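Local coordinates for BH2092 protein (Bacillus halodurans, PDB 3NHV) that is of unknown function but carries a rhodanese-like domain, a fold shared with sulfurtransferases, at residues I35-R40 with K73-Y78. Numbering follows the deposited sequence.
Sequences IVVDVR and KVIITY
The Y78 ring lies over the backbone of D38: D38 CA sits against one face, 4.0 Å from the Y78 ring centroid, in a CH-pi contact offset toward the rim. V36 CG1 meets the ring at its edge, 3.8 Å from Y78 CD2, while the R40 guanidinium plane is tilted 30° to the ring and R40 CD approaches it obliquely. Y78 CG stands between its own backbone N and carbonyl carbon (chi1 80°), which swings the ring across to the neighbouring strand. There Y78 OH donates to D38 OD2; the 2.5 Å between Y78 OH and D38 OD2 is shorter than usual, its exact length uncertain. The same oxygen, through its syn lone pair, receives R40 NH1 at 3.0 Å in a salt bridge lying close to the guanidinium plane. D38 OD1 takes R40 N in an Asx turn, so three donors fix the buried carboxylate where the strand ends; Y78 OH also bonds I50 N, and R40 NH1 reaches C48 O and R40 makes a cation-pi contact with W80.

Behind this polar cluster the strands run parallel, paired I35 with I75 through D38 with Y78. I76 N bonds I35 O and V37 N bonds I76 O, the latter at 2.8 Å, and V39 N continues the pattern to Y78 O. I76 points to the same face as V36 and Y78, but its end leads away; on the other face V37 CG2 touches I75 CG2 at 3.8 Å.

These are central strands of the parallel rhodanese-like sheet, flanked by strand 54-55 beside 34-38 and strand 100-105 beside 74-78, while helix 86-96 covers the I75, T77 and V39 side.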
ATOM      1  N   ILE B  35       3.112 -21.726  -3.721  1.00 46.51           N
ATOM      2  CA  ILE B  35       3.601 -21.676  -5.083  1.00 40.37           C
ATOM      3  C   ILE B  35       3.710 -20.210  -5.457  1.00 41.54           C
ATOM      4  O   ILE B  35       2.706 -19.553  -5.726  1.00 52.01           O
ATOM      5  CB  ILE B  35       2.626 -22.370  -6.061  1.00 52.39           C
ATOM      6  CG1 ILE B  35       2.330 -23.794  -5.580  1.00 46.07           C
ATOM      7  CG2 ILE B  35       3.235 -22.405  -7.463  1.00 42.95           C
ATOM      8  CD1 ILE B  35       1.368 -24.552  -6.466  1.00 48.61           C
ATOM      9  N   VAL B  36       4.926 -19.686  -5.455  1.00 43.04           N
ATOM     10  CA  VAL B  36       5.131 -18.290  -5.797  1.00 43.11           C
ATOM     11  C   VAL B  36       5.001 -18.090  -7.305  1.00 45.47           C
ATOM     12  O   VAL B  36       5.748 -18.685  -8.083  1.00 54.32           O
ATOM     13  CB  VAL B  36       6.522 -17.813  -5.349  1.00 49.88           C
ATOM     14  CG1 VAL B  36       6.622 -16.307  -5.518  1.00 36.25           C
ATOM     15  CG2 VAL B  36       6.772 -18.226  -3.901  1.00 42.59           C
ATOM     16  N   VAL B  37       4.055 -17.246  -7.709  1.00 45.67           N
ATOM     17  CA  VAL B  37       3.808 -16.962  -9.120  1.00 40.78           C
ATOM     18  C   VAL B  37       4.064 -15.495  -9.482  1.00 47.83           C
ATOM     19  O   VAL B  37       3.425 -14.587  -8.937  1.00 46.28           O
ATOM     20  CB  VAL B  37       2.341 -17.299  -9.513  1.00 43.31           C
ATOM     21  CG1 VAL B  37       2.125 -17.067 -11.010  1.00 40.27           C
ATOM     22  CG2 VAL B  37       2.014 -18.730  -9.147  1.00 39.69           C
ATOM     23  N   ASP B  38       5.004 -15.272 -10.401  1.00 46.02           N
ATOM     24  CA  ASP B  38       5.331 -13.923 -10.871  1.00 43.00           C
ATOM     25  C   ASP B  38       4.317 -13.645 -11.975  1.00 44.99           C
ATOM     26  O   ASP B  38       4.277 -14.354 -12.977  1.00 51.24           O
ATOM     27  CB  ASP B  38       6.749 -13.880 -11.449  1.00 36.18           C
ATOM     28  CG  ASP B  38       7.223 -12.465 -11.737  1.00 44.60           C
ATOM     29  OD1 ASP B  38       6.419 -11.643 -12.225  1.00 45.37           O
ATOM     30  OD2 ASP B  38       8.414 -12.178 -11.486  1.00 41.42           O
ATOM     31  N   VAL B  39       3.500 -12.619 -11.776  1.00 44.80           N
ATOM     32  CA  VAL B  39       2.446 -12.245 -12.713  1.00 41.15           C
ATOM     33  C   VAL B  39       2.842 -11.186 -13.737  1.00 42.08           C
ATOM     34  O   VAL B  39       2.070 -10.875 -14.645  1.00 43.40           O
ATOM     35  CB  VAL B  39       1.221 -11.726 -11.928  1.00 46.14           C
ATOM     36  CG1 VAL B  39       0.185 -11.167 -12.866  1.00 57.16           C
ATOM     37  CG2 VAL B  39       0.635 -12.854 -11.092  1.00 47.36           C
ATOM     38  N   ARG B  40       4.033 -10.620 -13.598  1.00 37.30           N
ATOM     39  CA  ARG B  40       4.463  -9.586 -14.534  1.00 44.56           C
ATOM     40  C   ARG B  40       4.713 -10.155 -15.930  1.00 49.83           C
ATOM     41  O   ARG B  40       4.435 -11.323 -16.207  1.00 49.29           O
ATOM     42  CB  ARG B  40       5.749  -8.917 -14.042  1.00 45.95           C
ATOM     43  CG  ARG B  40       5.727  -8.441 -12.604  1.00 44.25           C
ATOM     44  CD  ARG B  40       7.040  -8.820 -11.928  1.00 44.03           C
ATOM     45  NE  ARG B  40       8.153  -7.920 -12.219  1.00 38.43           N
ATOM     46  CZ  ARG B  40       9.406  -8.332 -12.392  1.00 40.78           C
ATOM     47  NH1 ARG B  40       9.696  -9.626 -12.324  1.00 36.70           N
ATOM     48  NH2 ARG B  40      10.380  -7.451 -12.591  1.00 45.70           N
ATOM     49  N   LYS B  73      -2.061 -26.711  -2.379  1.00 50.68           N
ATOM     50  CA  LYS B  73      -1.115 -25.689  -1.959  1.00 50.55           C
ATOM     51  C   LYS B  73      -1.758 -24.310  -1.989  1.00 60.12           C
ATOM     52  O   LYS B  73      -2.964 -24.184  -2.210  1.00 67.88           O
ATOM     53  CB  LYS B  73       0.097 -25.719  -2.877  1.00 47.00           C
ATOM     54  CG  LYS B  73       0.828 -27.045  -2.869  1.00 45.02           C
ATOM     55  CD  LYS B  73       1.992 -27.004  -3.820  1.00 47.81           C
ATOM     56  CE  LYS B  73       2.932 -28.166  -3.601  1.00 53.88           C
ATOM     57  NZ  LYS B  73       4.104 -28.023  -4.511  1.00 55.49           N
ATOM     58  N   VAL B  74      -0.963 -23.271  -1.752  1.00 59.02           N
ATOM     59  CA  VAL B  74      -1.484 -21.906  -1.782  1.00 45.94           C
ATOM     60  C   VAL B  74      -0.693 -21.090  -2.792  1.00 45.03           C
ATOM     61  O   VAL B  74       0.529 -21.175  -2.828  1.00 50.51           O
ATOM     62  CB  VAL B  74      -1.375 -21.218  -0.410  1.00 43.98           C
ATOM     63  CG1 VAL B  74      -1.899 -19.794  -0.518  1.00 42.19           C
ATOM     64  CG2 VAL B  74      -2.172 -21.992   0.638  1.00 42.28           C
ATOM     65  N   ILE B  75      -1.390 -20.312  -3.616  1.00 44.58           N
ATOM     66  CA  ILE B  75      -0.732 -19.479  -4.627  1.00 41.02           C
ATOM     67  C   ILE B  75      -0.428 -18.079  -4.071  1.00 42.17           C
ATOM     68  O   ILE B  75      -1.286 -17.442  -3.457  1.00 33.56           O
ATOM     69  CB  ILE B  75      -1.611 -19.339  -5.925  1.00 41.00           C
ATOM     70  CG1 ILE B  75      -1.641 -20.656  -6.696  1.00 38.40           C
ATOM     71  CG2 ILE B  75      -1.036 -18.279  -6.854  1.00 43.52           C
ATOM     72  CD1 ILE B  75      -2.479 -21.724  -6.060  1.00 53.64           C
ATOM     73  N   ILE B  76       0.805 -17.624  -4.286  1.00 40.59           N
ATOM     74  CA  ILE B  76       1.255 -16.312  -3.835  1.00 40.42           C
ATOM     75  C   ILE B  76       1.622 -15.523  -5.084  1.00 43.57           C
ATOM     76  O   ILE B  76       2.570 -15.869  -5.778  1.00 46.02           O
ATOM     77  CB  ILE B  76       2.519 -16.404  -2.934  1.00 41.58           C
ATOM     78  CG1 ILE B  76       2.281 -17.380  -1.781  1.00 37.36           C
ATOM     79  CG2 ILE B  76       2.861 -15.020  -2.370  1.00 32.12           C
ATOM     80  CD1 ILE B  76       1.262 -16.905  -0.768  1.00 41.45           C
ATOM     81  N   THR B  77       0.874 -14.464  -5.369  1.00 39.10           N
ATOM     82  CA  THR B  77       1.145 -13.661  -6.551  1.00 42.18           C
ATOM     83  C   THR B  77       1.918 -12.409  -6.204  1.00 38.17           C
ATOM     84  O   THR B  77       1.765 -11.867  -5.115  1.00 39.26           O
ATOM     85  CB  THR B  77      -0.163 -13.226  -7.234  1.00 49.86           C
ATOM     86  OG1 THR B  77      -0.904 -12.388  -6.338  1.00 50.08           O
ATOM     87  CG2 THR B  77      -1.011 -14.442  -7.589  1.00 49.21           C
ATOM     88  N   TYR B  78       2.752 -11.943  -7.126  1.00 39.77           N
ATOM     89  CA  TYR B  78       3.487 -10.714  -6.883  1.00 39.58           C
ATOM     90  C   TYR B  78       3.733  -9.977  -8.192  1.00 41.58           C
ATOM     91  O   TYR B  78       3.984 -10.595  -9.229  1.00 47.66           O
ATOM     92  CB  TYR B  78       4.804 -10.995  -6.144  1.00 45.79           C
ATOM     93  CG  TYR B  78       5.946 -11.497  -7.000  1.00 46.49           C
ATOM     94  CD1 TYR B  78       6.704 -10.621  -7.769  1.00 41.69           C
ATOM     95  CD2 TYR B  78       6.283 -12.847  -7.017  1.00 45.59           C
ATOM     96  CE1 TYR B  78       7.771 -11.074  -8.524  1.00 45.14           C
ATOM     97  CE2 TYR B  78       7.348 -13.312  -7.769  1.00 39.15           C
ATOM     98  CZ  TYR B  78       8.090 -12.423  -8.519  1.00 41.09           C
ATOM     99  OH  TYR B  78       9.167 -12.882  -9.245  1.00 36.11           O
TER